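Local coordinates for ankyrin repeat domain protein (Legionella pneumophila subsp. pneumophila, PDB 6MCA) that acts as the Legionella effector AnkH, which interacts with the host LARP7 component of the 7SK snRNP complex, at residues A[69-74]-A[101-106]; A[106-111]-A[138-143]; A[184-189]-A[350-355]; A[266-271]-A[277-282]; A[409-414]-A[443-448]. All blocks are in the same frame, centred on the assembly; numbering follows the deposited sequence.

Interaction 1. Residues A[69-74]-A[101-106]; sequences KIAEQL and LDMTKL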
# COMPACT_ATOMS: atom_id res chain seq x y z
N LYS A 69 -1.58 -28.17 13.36
CA LYS A 69 -1.03 -29.49 13.66
C LYS A 69 0.03 -29.91 12.64
O LYS A 69 1.08 -30.45 13.00
CB LYS A 69 -2.15 -30.53 13.73
CG LYS A 69 -3.39 -30.05 14.47
CD LYS A 69 -3.80 -31.03 15.56
CE LYS A 69 -3.10 -30.72 16.87
NZ LYS A 69 -3.62 -31.54 18.00
N ILE A 70 -0.23 -29.66 11.35
CA ILE A 70 0.76 -29.98 10.33
C ILE A 70 2.00 -29.11 10.50
O ILE A 70 3.12 -29.55 10.26
CB ILE A 70 0.14 -29.83 8.93
CG1 ILE A 70 -1.22 -30.54 8.88
CG2 ILE A 70 1.07 -30.40 7.87
CD1 ILE A 70 -1.74 -30.77 7.48
N ALA A 71 1.81 -27.85 10.92
CA ALA A 71 2.95 -26.98 11.18
C ALA A 71 3.77 -27.49 12.36
O ALA A 71 5.01 -27.42 12.33
CB ALA A 71 2.48 -25.55 11.43
N GLU A 72 3.11 -28.01 13.40
CA GLU A 72 3.82 -28.62 14.51
C GLU A 72 4.62 -29.82 14.05
O GLU A 72 5.77 -30.01 14.46
CB GLU A 72 2.84 -29.02 15.61
CG GLU A 72 2.20 -27.86 16.35
CD GLU A 72 1.06 -28.31 17.25
OE1 GLU A 72 0.67 -27.54 18.15
OE2 GLU A 72 0.56 -29.44 17.05
N GLN A 73 4.02 -30.66 13.20
CA GLN A 73 4.74 -31.79 12.63
C GLN A 73 5.98 -31.33 11.87
O GLN A 73 7.07 -31.89 12.04
CB GLN A 73 3.82 -32.61 11.72
CG GLN A 73 2.72 -33.35 12.46
CD GLN A 73 3.27 -34.33 13.47
OE1 GLN A 73 4.18 -35.11 13.18
NE2 GLN A 73 2.71 -34.30 14.68
N LEU A 74 5.83 -30.31 11.03
CA LEU A 74 6.95 -29.82 10.24
C LEU A 74 8.05 -29.24 11.12
O LEU A 74 9.24 -29.45 10.86
CB LEU A 74 6.47 -28.77 9.23
CG LEU A 74 5.64 -29.31 8.07
CD1 LEU A 74 5.02 -28.17 7.29
CD2 LEU A 74 6.49 -30.19 7.17
N LEU A 101 -3.33 -15.81 15.77
CA LEU A 101 -2.53 -15.68 16.99
C LEU A 101 -1.84 -16.99 17.35
O LEU A 101 -0.67 -16.98 17.76
CB LEU A 101 -3.41 -15.20 18.14
CG LEU A 101 -3.69 -13.70 18.19
CD1 LEU A 101 -4.69 -13.36 19.28
CD2 LEU A 101 -2.39 -12.93 18.39
N ASP A 102 -2.54 -18.11 17.22
CA ASP A 102 -1.96 -19.40 17.59
C ASP A 102 -0.78 -19.75 16.70
O ASP A 102 0.28 -20.18 17.18
CB ASP A 102 -3.02 -20.49 17.54
CG ASP A 102 -4.13 -20.26 18.55
OD1 ASP A 102 -3.85 -19.68 19.62
OD2 ASP A 102 -5.28 -20.67 18.28
N MET A 103 -0.93 -19.58 15.38
CA MET A 103 0.16 -19.88 14.46
C MET A 103 1.34 -18.94 14.68
O MET A 103 2.50 -19.36 14.64
CB MET A 103 -0.34 -19.80 13.02
CG MET A 103 0.71 -20.17 11.98
SD MET A 103 0.99 -21.95 11.86
CE MET A 103 -0.63 -22.51 11.32
N THR A 104 1.06 -17.65 14.91
CA THR A 104 2.13 -16.70 15.18
C THR A 104 2.89 -17.07 16.44
O THR A 104 4.13 -17.01 16.47
CB THR A 104 1.56 -15.28 15.29
OG1 THR A 104 0.86 -14.95 14.09
CG2 THR A 104 2.67 -14.27 15.53
N LYS A 105 2.17 -17.46 17.50
CA LYS A 105 2.83 -17.85 18.74
C LYS A 105 3.66 -19.12 18.55
O LYS A 105 4.78 -19.21 19.06
CB LYS A 105 1.79 -18.05 19.84
CG LYS A 105 2.37 -18.21 21.23
CD LYS A 105 1.28 -18.55 22.24
CE LYS A 105 1.86 -18.75 23.64
NZ LYS A 105 0.83 -19.24 24.59
N LEU A 106 3.12 -20.09 17.81
CA LEU A 106 3.88 -21.31 17.52
C LEU A 106 5.16 -20.99 16.77
O LEU A 106 6.24 -21.51 17.10
CB LEU A 106 3.02 -22.29 16.73
CG LEU A 106 3.76 -23.48 16.13
CD1 LEU A 106 4.31 -24.38 17.23
CD2 LEU A 106 2.87 -24.27 15.19
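Leu106 N bonds to Asp102 O at 2.9 Å, and this helical bond helps hold Leu106 where it faces Ala71 and Glu72. The setting is an ankyrin-type helical stack, with 101-106 inside a predicted ankyrin repeat. Helices 68-76 and 101-109 run nearly parallel here, 7° apart, and their axes come no closer than 11.0 Å. No hydrogen bond passes between the two segments, so side chains bridge the gap. Leu106 does most of this. With CG opposite the backbone N (chi1 169°), its methyls reach across. CD2 rests 3.8 Å from Glu72 CG and 4.0 Å from Ala71 CB. Leu106 and Glu72 cross at about a right angle. The touching atom of Glu72 is CG, not the carboxylate. Helices 58-65 and 91-97 add to the same apolar layer: Ala71 touches Cys62, and Met103 touches Ala95. The bends at chi2 and chi3 carry Met103 SD to 3.9 Å from Ala71 CB.

Interaction 2. Residues A[106-111]-A[138-143]; sequences LLLTYG and QLLYHH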
# COMPACT_ATOMS: atom_id res chain seq x y z
N LEU A 106 3.12 -20.09 17.81
CA LEU A 106 3.88 -21.31 17.52
C LEU A 106 5.16 -20.99 16.77
O LEU A 106 6.24 -21.51 17.10
CB LEU A 106 3.02 -22.29 16.73
CG LEU A 106 3.76 -23.48 16.13
CD1 LEU A 106 4.31 -24.38 17.23
CD2 LEU A 106 2.87 -24.27 15.19
N LEU A 107 5.08 -20.13 15.75
CA LEU A 107 6.26 -19.79 14.97
C LEU A 107 7.28 -19.04 15.81
O LEU A 107 8.48 -19.33 15.76
CB LEU A 107 5.86 -18.98 13.74
CG LEU A 107 5.05 -19.73 12.68
CD1 LEU A 107 4.63 -18.79 11.57
CD2 LEU A 107 5.85 -20.90 12.13
N LEU A 108 6.82 -18.06 16.60
CA LEU A 108 7.74 -17.29 17.44
C LEU A 108 8.39 -18.16 18.51
O LEU A 108 9.54 -17.91 18.89
CB LEU A 108 7.01 -16.12 18.08
CG LEU A 108 6.62 -14.96 17.17
CD1 LEU A 108 5.70 -13.99 17.90
CD2 LEU A 108 7.86 -14.24 16.66
N THR A 109 7.68 -19.18 19.00
CA THR A 109 8.24 -20.05 20.02
C THR A 109 9.48 -20.78 19.51
O THR A 109 10.45 -20.97 20.25
CB THR A 109 7.19 -21.06 20.49
OG1 THR A 109 6.08 -20.35 21.06
CG2 THR A 109 7.77 -22.01 21.52
N TYR A 110 9.48 -21.17 18.24
CA TYR A 110 10.55 -21.99 17.67
C TYR A 110 11.46 -21.20 16.74
O TYR A 110 12.03 -21.76 15.81
CB TYR A 110 9.96 -23.20 16.96
CG TYR A 110 9.30 -24.19 17.90
CD1 TYR A 110 7.97 -24.06 18.26
CD2 TYR A 110 10.03 -25.24 18.44
CE1 TYR A 110 7.37 -24.95 19.12
CE2 TYR A 110 9.43 -26.14 19.31
CZ TYR A 110 8.10 -25.99 19.65
OH TYR A 110 7.51 -26.89 20.51
N GLY A 111 11.60 -19.90 16.99
CA GLY A 111 12.67 -19.13 16.38
C GLY A 111 12.32 -18.29 15.17
O GLY A 111 13.25 -17.86 14.47
N GLN A 138 1.10 -6.95 20.15
CA GLN A 138 1.69 -7.16 21.47
C GLN A 138 2.42 -8.50 21.54
O GLN A 138 3.47 -8.61 22.18
CB GLN A 138 0.62 -7.07 22.55
CG GLN A 138 0.09 -5.66 22.76
CD GLN A 138 -1.15 -5.63 23.62
OE1 GLN A 138 -1.69 -6.67 24.00
NE2 GLN A 138 -1.63 -4.43 23.93
N LEU A 139 1.87 -9.53 20.88
CA LEU A 139 2.58 -10.80 20.80
C LEU A 139 3.93 -10.65 20.11
O LEU A 139 4.93 -11.23 20.54
CB LEU A 139 1.72 -11.84 20.07
CG LEU A 139 2.33 -13.23 19.87
CD1 LEU A 139 2.89 -13.78 21.17
CD2 LEU A 139 1.30 -14.18 19.27
N LEU A 140 3.97 -9.85 19.04
CA LEU A 140 5.24 -9.62 18.35
C LEU A 140 6.19 -8.77 19.20
O LEU A 140 7.40 -9.00 19.20
CB LEU A 140 4.99 -8.96 17.00
CG LEU A 140 4.30 -9.85 15.96
CD1 LEU A 140 3.79 -9.02 14.78
CD2 LEU A 140 5.24 -10.95 15.48
N TYR A 141 5.65 -7.78 19.92
CA TYR A 141 6.46 -6.99 20.84
C TYR A 141 7.13 -7.88 21.88
O TYR A 141 8.32 -7.73 22.17
CB TYR A 141 5.61 -5.93 21.54
CG TYR A 141 4.99 -4.88 20.65
CD1 TYR A 141 5.55 -4.54 19.43
CD2 TYR A 141 3.83 -4.22 21.05
CE1 TYR A 141 4.97 -3.57 18.62
CE2 TYR A 141 3.25 -3.25 20.25
CZ TYR A 141 3.82 -2.93 19.04
OH TYR A 141 3.24 -1.97 18.25
N HIS A 142 6.36 -8.80 22.47
CA HIS A 142 6.88 -9.65 23.53
C HIS A 142 8.04 -10.51 23.05
O HIS A 142 8.91 -10.89 23.85
CB HIS A 142 5.75 -10.54 24.07
CG HIS A 142 6.20 -11.53 25.10
ND1 HIS A 142 5.88 -12.87 25.02
CD2 HIS A 142 6.93 -11.38 26.22
CE1 HIS A 142 6.40 -13.51 26.05
NE2 HIS A 142 7.04 -12.63 26.80
N HIS A 143 8.10 -10.82 21.76
CA HIS A 143 9.15 -11.65 21.20
C HIS A 143 10.22 -10.85 20.47
O HIS A 143 11.09 -11.45 19.83
CB HIS A 143 8.55 -12.71 20.28
CG HIS A 143 7.88 -13.84 21.00
ND1 HIS A 143 8.56 -14.95 21.43
CD2 HIS A 143 6.59 -14.01 21.39
CE1 HIS A 143 7.72 -15.77 22.05
NE2 HIS A 143 6.52 -15.22 22.04
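Leu108 reaches from the last turn of helix 101-109 to His143, the residue that follows helix 134-142. Its CB lies over the face of the His143 imidazole, 3.8 Å from the ring centroid and only 8° off the ring normal. This is a CH-pi contact, centred on the ring. The next atom, Leu108 CG, is farther off, 4.2 Å from His143 CG. The side chain then forks. Leu108 CD2 turns to the root of the histidine and lies 4.0 Å from His143 CB. Leu108 CD1 meets more. It is 3.6 Å from His143 CD2, at the ring, and also meets two leucines of the facing helix. Leu140 CD2 is 3.9 Å away from Leu108 CD1, and Leu139 CG is 4.0 Å from the same methyl. Leu139 O lies at the edge of the His143 ring, in its plane. In His143, chi1 (-76°) places the ring beside the backbone N, and chi2 (-87°) turns its face to Leu108. No hydrogen bond crosses between the segments. The contact joins helices 101-109 and 134-142, neighbours in the ankyrin stack, near their C-terminal ends. Leu108 also touches Leu92 of helix 91-97, Leu140 packs on Leu125 and Ala145 in loops, and Leu139 lies against Leu101, Thr104 and Lys105 of helix 101-109.

Interaction 3. Residues A[184-189]-A[350-355]; sequences EGFILE and ANVQAV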
# COMPACT_ATOMS: atom_id res chain seq x y z
N GLU A 184 8.83 4.74 -5.78
CA GLU A 184 7.92 4.53 -6.89
C GLU A 184 7.31 3.14 -6.94
O GLU A 184 6.42 2.89 -7.76
CB GLU A 184 8.64 4.82 -8.21
CG GLU A 184 9.50 6.08 -8.18
CD GLU A 184 10.35 6.25 -9.42
OE1 GLU A 184 9.78 6.42 -10.52
OE2 GLU A 184 11.59 6.22 -9.30
N GLY A 185 7.77 2.22 -6.09
CA GLY A 185 7.23 0.87 -6.10
C GLY A 185 5.82 0.85 -5.54
O GLY A 185 5.56 1.39 -4.46
N PHE A 186 4.90 0.23 -6.27
CA PHE A 186 3.50 0.16 -5.87
C PHE A 186 3.20 -1.22 -5.29
O PHE A 186 3.56 -2.24 -5.88
CB PHE A 186 2.57 0.43 -7.06
CG PHE A 186 1.11 0.31 -6.73
CD1 PHE A 186 0.45 1.35 -6.10
CD2 PHE A 186 0.41 -0.84 -7.04
CE1 PHE A 186 -0.90 1.24 -5.78
CE2 PHE A 186 -0.93 -0.95 -6.73
CZ PHE A 186 -1.59 0.09 -6.10
N ILE A 187 2.55 -1.23 -4.13
CA ILE A 187 2.13 -2.46 -3.46
C ILE A 187 0.63 -2.33 -3.19
O ILE A 187 0.20 -1.42 -2.48
CB ILE A 187 2.90 -2.71 -2.15
CG1 ILE A 187 4.40 -2.60 -2.40
CG2 ILE A 187 2.55 -4.07 -1.58
CD1 ILE A 187 5.22 -2.52 -1.13
N LEU A 188 -0.15 -3.26 -3.75
CA LEU A 188 -1.60 -3.09 -3.78
C LEU A 188 -2.22 -3.25 -2.40
O LEU A 188 -2.98 -2.38 -1.94
CB LEU A 188 -2.22 -4.07 -4.77
CG LEU A 188 -3.74 -3.96 -4.97
CD1 LEU A 188 -4.11 -2.56 -5.44
CD2 LEU A 188 -4.22 -5.01 -5.96
N GLU A 189 -1.94 -4.36 -1.72
CA GLU A 189 -2.52 -4.60 -0.40
C GLU A 189 -2.07 -3.54 0.60
O GLU A 189 -2.87 -3.04 1.40
CB GLU A 189 -2.15 -6.00 0.09
CG GLU A 189 -2.43 -7.10 -0.92
CD GLU A 189 -2.32 -8.49 -0.32
OE1 GLU A 189 -3.14 -8.83 0.55
OE2 GLU A 189 -1.40 -9.24 -0.73
N ALA A 350 -2.63 6.63 -7.84
CA ALA A 350 -3.66 7.62 -8.11
C ALA A 350 -5.00 6.96 -8.40
O ALA A 350 -6.06 7.48 -8.00
CB ALA A 350 -3.24 8.51 -9.28
N ASN A 351 -4.99 5.82 -9.08
CA ASN A 351 -6.23 5.10 -9.35
C ASN A 351 -6.89 4.65 -8.06
O ASN A 351 -8.12 4.74 -7.92
CB ASN A 351 -5.96 3.90 -10.26
CG ASN A 351 -5.72 4.30 -11.70
OD1 ASN A 351 -6.00 5.43 -12.10
ND2 ASN A 351 -5.19 3.38 -12.49
N VAL A 352 -6.10 4.17 -7.10
CA VAL A 352 -6.68 3.76 -5.82
C VAL A 352 -7.18 4.98 -5.04
O VAL A 352 -8.24 4.93 -4.41
CB VAL A 352 -5.67 2.94 -5.00
CG1 VAL A 352 -6.27 2.53 -3.67
CG2 VAL A 352 -5.22 1.71 -5.79
N GLN A 353 -6.42 6.08 -5.08
CA GLN A 353 -6.86 7.29 -4.38
C GLN A 353 -8.19 7.80 -4.92
O GLN A 353 -9.06 8.22 -4.15
CB GLN A 353 -5.80 8.39 -4.49
CG GLN A 353 -4.41 8.03 -4.00
CD GLN A 353 -4.42 7.28 -2.69
OE1 GLN A 353 -4.84 7.81 -1.66
NE2 GLN A 353 -3.94 6.04 -2.71
N ALA A 354 -8.37 7.76 -6.24
CA ALA A 354 -9.58 8.29 -6.86
C ALA A 354 -10.83 7.50 -6.48
O ALA A 354 -11.94 7.97 -6.78
CB ALA A 354 -9.43 8.32 -8.38
N VAL A 355 -10.69 6.34 -5.84
CA VAL A 355 -11.86 5.56 -5.45
C VAL A 355 -12.73 6.33 -4.47
O VAL A 355 -13.96 6.21 -4.49
CB VAL A 355 -11.41 4.20 -4.86
CG1 VAL A 355 -12.55 3.52 -4.12
CG2 VAL A 355 -10.87 3.30 -5.96
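Phe186 and Leu188 both meet Val352, and each does so through the same methyl, CG2. The contact ties the lead-in to helix 188-202 to the short helix 348-353. It lies near the middle of the chain, probably in the cysteine-protease-like part of the protein. Ile187, between the two apolar residues, holds the N-cap position of helix 188-202, and its carbonyl O bonds to Thr191 OG1. The backbone is extended through Phe186 and Ile187 before it turns helical at Leu188. Phe186 has CG opposite its backbone N (chi1 178°), and this sends the ring out toward the other segment. The ring therefore presents its far edge: Val352 CG2 lies near the ring plane, 4.0 Å from Phe186 CZ. In Val352 the two methyls have different places. CG1 is anti to the backbone N (chi1 180°), while CG2 stands beside that N and does the touching. The same valine also meets Thr191, Phe225 and Cys269, so it is enclosed on several sides. Next to it, Asn351 hydrogen-bonds to Ala267 O and Arg282 N, which fastens helix 348-353 to the hairpin of strands 266-273 and 276-280. No hydrogen bond joins the two segments themselves. Leu188 CD1 comes to 4.4 Å from Val352 CG2, a looser touch.

Interaction 4. Residues A[266-271]-A[277-282]; sequences HALCFV and WAKIDR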
# COMPACT_ATOMS: atom_id res chain seq x y z
N HIS A 266 -0.35 -2.22 -14.35
CA HIS A 266 -0.95 -1.14 -13.59
C HIS A 266 -2.20 -1.63 -12.88
O HIS A 266 -2.84 -2.60 -13.30
CB HIS A 266 -1.31 0.05 -14.49
CG HIS A 266 -0.13 0.71 -15.12
ND1 HIS A 266 1.13 0.68 -14.56
CD2 HIS A 266 -0.01 1.43 -16.27
CE1 HIS A 266 1.97 1.34 -15.34
NE2 HIS A 266 1.31 1.80 -16.38
N ALA A 267 -2.54 -0.97 -11.78
CA ALA A 267 -3.76 -1.26 -11.04
C ALA A 267 -4.82 -0.25 -11.43
O ALA A 267 -4.66 0.96 -11.20
CB ALA A 267 -3.51 -1.23 -9.54
N LEU A 268 -5.90 -0.73 -12.04
CA LEU A 268 -7.08 0.09 -12.28
C LEU A 268 -8.17 -0.34 -11.30
O LEU A 268 -8.14 -1.45 -10.77
CB LEU A 268 -7.56 -0.00 -13.73
CG LEU A 268 -8.07 -1.33 -14.29
CD1 LEU A 268 -8.99 -1.06 -15.47
CD2 LEU A 268 -6.92 -2.21 -14.73
N CYS A 269 -9.11 0.55 -11.03
CA CYS A 269 -10.06 0.31 -9.96
C CYS A 269 -11.49 0.30 -10.47
O CYS A 269 -11.83 1.06 -11.38
CB CYS A 269 -9.90 1.35 -8.85
SG CYS A 269 -8.37 1.15 -7.90
N PHE A 270 -12.31 -0.57 -9.90
CA PHE A 270 -13.73 -0.61 -10.21
C PHE A 270 -14.52 -0.49 -8.91
O PHE A 270 -14.10 -1.00 -7.87
CB PHE A 270 -14.10 -1.90 -10.94
CG PHE A 270 -13.43 -2.05 -12.28
CD1 PHE A 270 -12.15 -2.57 -12.38
CD2 PHE A 270 -14.08 -1.66 -13.44
CE1 PHE A 270 -11.54 -2.71 -13.60
CE2 PHE A 270 -13.47 -1.80 -14.67
CZ PHE A 270 -12.20 -2.32 -14.75
N VAL A 271 -15.65 0.21 -8.98
CA VAL A 271 -16.51 0.40 -7.82
C VAL A 271 -17.92 -0.01 -8.20
O VAL A 271 -18.47 0.48 -9.19
CB VAL A 271 -16.49 1.86 -7.32
CG1 VAL A 271 -17.40 2.01 -6.11
CG2 VAL A 271 -15.07 2.29 -6.98
N TRP A 277 -21.92 1.10 -11.55
CA TRP A 277 -20.59 0.55 -11.74
C TRP A 277 -19.68 1.67 -12.20
O TRP A 277 -20.12 2.59 -12.90
CB TRP A 277 -20.63 -0.59 -12.77
CG TRP A 277 -19.31 -1.21 -13.11
CD1 TRP A 277 -18.42 -0.79 -14.07
CD2 TRP A 277 -18.74 -2.39 -12.53
NE1 TRP A 277 -17.33 -1.63 -14.10
CE2 TRP A 277 -17.50 -2.62 -13.17
CE3 TRP A 277 -19.15 -3.27 -11.52
CZ2 TRP A 277 -16.67 -3.69 -12.83
CZ3 TRP A 277 -18.32 -4.34 -11.19
CH2 TRP A 277 -17.10 -4.53 -11.85
N ALA A 278 -18.41 1.63 -11.79
CA ALA A 278 -17.50 2.72 -12.11
C ALA A 278 -16.13 2.17 -12.42
O ALA A 278 -15.61 1.32 -11.68
CB ALA A 278 -17.41 3.73 -10.96
N LYS A 279 -15.54 2.66 -13.51
CA LYS A 279 -14.17 2.33 -13.89
C LYS A 279 -13.29 3.56 -13.70
O LYS A 279 -13.65 4.67 -14.14
CB LYS A 279 -14.10 1.85 -15.34
CG LYS A 279 -12.68 1.50 -15.79
CD LYS A 279 -12.68 0.73 -17.10
CE LYS A 279 -13.23 1.57 -18.23
NZ LYS A 279 -13.07 0.90 -19.55
N ILE A 280 -12.16 3.36 -13.04
CA ILE A 280 -11.18 4.39 -12.72
C ILE A 280 -9.85 3.93 -13.28
O ILE A 280 -9.29 2.92 -12.83
CB ILE A 280 -11.08 4.65 -11.21
CG1 ILE A 280 -12.47 4.91 -10.62
CG2 ILE A 280 -10.13 5.80 -10.93
CD1 ILE A 280 -12.52 4.75 -9.12
N ASP A 281 -9.34 4.67 -14.27
CA ASP A 281 -8.02 4.43 -14.84
C ASP A 281 -7.50 5.78 -15.33
O ASP A 281 -7.88 6.25 -16.40
CB ASP A 281 -8.09 3.41 -15.98
CG ASP A 281 -6.71 3.04 -16.51
OD1 ASP A 281 -5.70 3.53 -15.96
OD2 ASP A 281 -6.64 2.26 -17.48
N ARG A 282 -6.63 6.39 -14.52
CA ARG A 282 -6.10 7.72 -14.81
C ARG A 282 -4.86 7.68 -15.70
O ARG A 282 -4.24 8.72 -15.91
CB ARG A 282 -5.79 8.45 -13.50
CG ARG A 282 -6.95 8.49 -12.53
CD ARG A 282 -6.51 8.93 -11.14
NE ARG A 282 -6.15 10.34 -11.11
CZ ARG A 282 -6.01 11.04 -9.98
NH1 ARG A 282 -5.68 12.33 -10.04
NH2 ARG A 282 -6.21 10.46 -8.81
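Phe270 fits against Trp277 and Lys279 on one face of an antiparallel beta hairpin. Its ring is wedged between the indole and the lysine chain. Trp277 NE1 sits at the edge of the phenyl ring, 3.3 Å from Phe270 CD2, and the two ring planes are turned 41° apart. The aliphatic part of Lys279 lies alongside the phenylalanine and points the same way, with Lys279 CG 3.6 Å from Phe270 CE2. Its NZ goes on to a salt bridge with Glu289. The other face is filled by smaller bumps. Ala278 is paired with Val271, and their CB atoms are 4.2 Å apart. Val271 CG2 then leans over to Ile280 CD1 at 4.1 Å. Cys269 stands across from Ile280. The backbones fix this register. Cys269 N bonds to Ile280 O at 3.0 Å, nearly straight at 173°, and Val271 N bonds to Ala278 O at 2.9 Å. Phe270 and Lys279 form the non-hydrogen-bonded pair between them. Strands 256-263 and 292-297 flank the hairpin in a five-stranded sheet. Helix 318-329 packs on the Phe270 and Trp277 face, and helix 355-364 covers the face of Cys269, Val271 and Ala278.

Interaction 5. Residues A[409-414]-A[443-448]; sequences SIAAIL and DEYYYV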
# COMPACT_ATOMS: atom_id res chain seq x y z
N SER A 409 17.99 9.15 8.05
CA SER A 409 16.96 8.71 7.11
C SER A 409 15.85 9.75 6.98
O SER A 409 15.42 10.09 5.87
CB SER A 409 16.39 7.37 7.55
OG SER A 409 15.27 7.01 6.76
N ILE A 410 15.37 10.27 8.12
CA ILE A 410 14.30 11.26 8.10
C ILE A 410 14.77 12.55 7.42
O ILE A 410 14.01 13.18 6.68
CB ILE A 410 13.79 11.52 9.53
CG1 ILE A 410 13.10 10.27 10.08
CG2 ILE A 410 12.85 12.71 9.57
CD1 ILE A 410 12.74 10.35 11.54
N ALA A 411 16.02 12.94 7.65
CA ALA A 411 16.55 14.13 6.99
C ALA A 411 16.63 13.93 5.48
O ALA A 411 16.33 14.85 4.71
CB ALA A 411 17.92 14.49 7.56
N ALA A 412 17.02 12.73 5.04
CA ALA A 412 17.03 12.44 3.61
C ALA A 412 15.63 12.52 3.02
O ALA A 412 15.44 13.07 1.93
CB ALA A 412 17.65 11.06 3.36
N ILE A 413 14.64 11.98 3.74
CA ILE A 413 13.26 12.04 3.25
C ILE A 413 12.79 13.49 3.15
O ILE A 413 12.15 13.89 2.16
CB ILE A 413 12.34 11.20 4.15
CG1 ILE A 413 12.76 9.73 4.13
CG2 ILE A 413 10.89 11.34 3.71
CD1 ILE A 413 12.05 8.88 5.16
N LEU A 414 13.08 14.29 4.17
CA LEU A 414 12.66 15.69 4.16
C LEU A 414 13.34 16.46 3.04
O LEU A 414 12.71 17.30 2.38
CB LEU A 414 12.95 16.34 5.51
CG LEU A 414 12.22 15.78 6.73
CD1 LEU A 414 12.68 16.48 8.01
CD2 LEU A 414 10.72 15.88 6.57
N ASP A 443 23.38 22.34 11.95
CA ASP A 443 24.74 22.14 11.48
C ASP A 443 25.04 20.67 11.20
O ASP A 443 25.80 20.36 10.29
CB ASP A 443 25.73 22.70 12.49
CG ASP A 443 25.51 24.18 12.77
OD1 ASP A 443 25.34 24.95 11.80
OD2 ASP A 443 25.49 24.57 13.95
N GLU A 444 24.44 19.76 11.97
CA GLU A 444 24.72 18.34 11.84
C GLU A 444 24.02 17.69 10.65
O GLU A 444 24.28 16.52 10.36
CB GLU A 444 24.33 17.61 13.12
CG GLU A 444 25.07 16.29 13.35
CD GLU A 444 24.58 15.56 14.59
OE1 GLU A 444 23.84 16.17 15.39
OE2 GLU A 444 24.94 14.37 14.76
N TYR A 445 23.15 18.42 9.94
CA TYR A 445 22.41 17.85 8.83
C TYR A 445 22.39 18.74 7.60
O TYR A 445 21.89 18.31 6.55
CB TYR A 445 20.98 17.52 9.27
CG TYR A 445 20.96 16.42 10.31
CD1 TYR A 445 21.03 15.09 9.94
CD2 TYR A 445 20.94 16.73 11.66
CE1 TYR A 445 21.04 14.08 10.88
CE2 TYR A 445 20.96 15.73 12.62
CZ TYR A 445 21.00 14.41 12.22
OH TYR A 445 21.02 13.41 13.17
N TYR A 446 22.95 19.95 7.68
CA TYR A 446 23.08 20.82 6.52
C TYR A 446 23.67 20.09 5.32
O TYR A 446 23.39 20.45 4.17
CB TYR A 446 23.93 22.04 6.87
CG TYR A 446 23.95 23.11 5.80
CD1 TYR A 446 22.87 23.97 5.64
CD2 TYR A 446 25.04 23.27 4.96
CE1 TYR A 446 22.87 24.95 4.67
CE2 TYR A 446 25.05 24.25 3.98
CZ TYR A 446 23.97 25.09 3.84
OH TYR A 446 23.98 26.06 2.87
N TYR A 447 24.48 19.05 5.57
CA TYR A 447 25.11 18.32 4.48
C TYR A 447 24.09 17.88 3.44
O TYR A 447 24.37 17.95 2.23
CB TYR A 447 25.90 17.12 5.01
CG TYR A 447 25.09 16.01 5.67
CD1 TYR A 447 24.89 16.00 7.04
CD2 TYR A 447 24.58 14.95 4.92
CE1 TYR A 447 24.17 14.98 7.65
CE2 TYR A 447 23.86 13.93 5.53
CZ TYR A 447 23.66 13.96 6.89
OH TYR A 447 22.95 12.95 7.50
N VAL A 448 22.89 17.48 3.88
CA VAL A 448 21.83 17.15 2.93
C VAL A 448 21.69 18.26 1.90
O VAL A 448 21.98 18.08 0.71
CB VAL A 448 20.50 16.90 3.67
CG1 VAL A 448 19.36 16.72 2.67
CG2 VAL A 448 20.61 15.68 4.56
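Ala411 and Tyr445 mark the closest backbone approach, with their CA atoms 7.2 Å apart. Segment 409-414 is regular helix, part of helix 404-421. Segment 443-448 runs into helix 447-458, and Val448 N bonds to Tyr445 O at 3.0 Å. Tyr445 and Val448 both point their CB toward Ala411. The small alanine meets both. Ala411 CB is 4.0 Å from Tyr445 CD1, and it lies 4.2 Å from Val448 CG2. The other valine methyl, CG1, is 4.1 Å from Ala411 O. In Val448 the first torsion (chi1 173°) places CG2 beside the backbone N and CG1 opposite it, which puts CG2 near Ala411 CB and CG1 near Ala411 O. The contact is apolar and buried. Tyr445 also makes an edge-to-face pair with Phe399, and Val448 touches Leu440. This is apolar helix packing in the C-terminal helical part of the chain, where helix 404-421 meets the start of helix 447-458, with helices 373-399 and 427-440 alongside.

Interactions 1 and 2 share Leu106 and helix 101-109 and continue the same ankyrin-type stack, with touching side chains between them. Both are partly buried and lie far from the chain's centre. Interaction 3 lies nearest that centre: its own centre is about 7 Å from the centre of the chain. It touches interaction 4 through Asn351. Interaction 4 differs in chemistry: backbone hydrogen bonds carry it, and it buries more surface than the other four. The rest rely on side-chain packing, in 2 with a CH-pi contact. Interaction 5 is buried but peripheral, in the C-terminal helices. Its centre is about 38 Å from that of interaction 4, across the chain's centre.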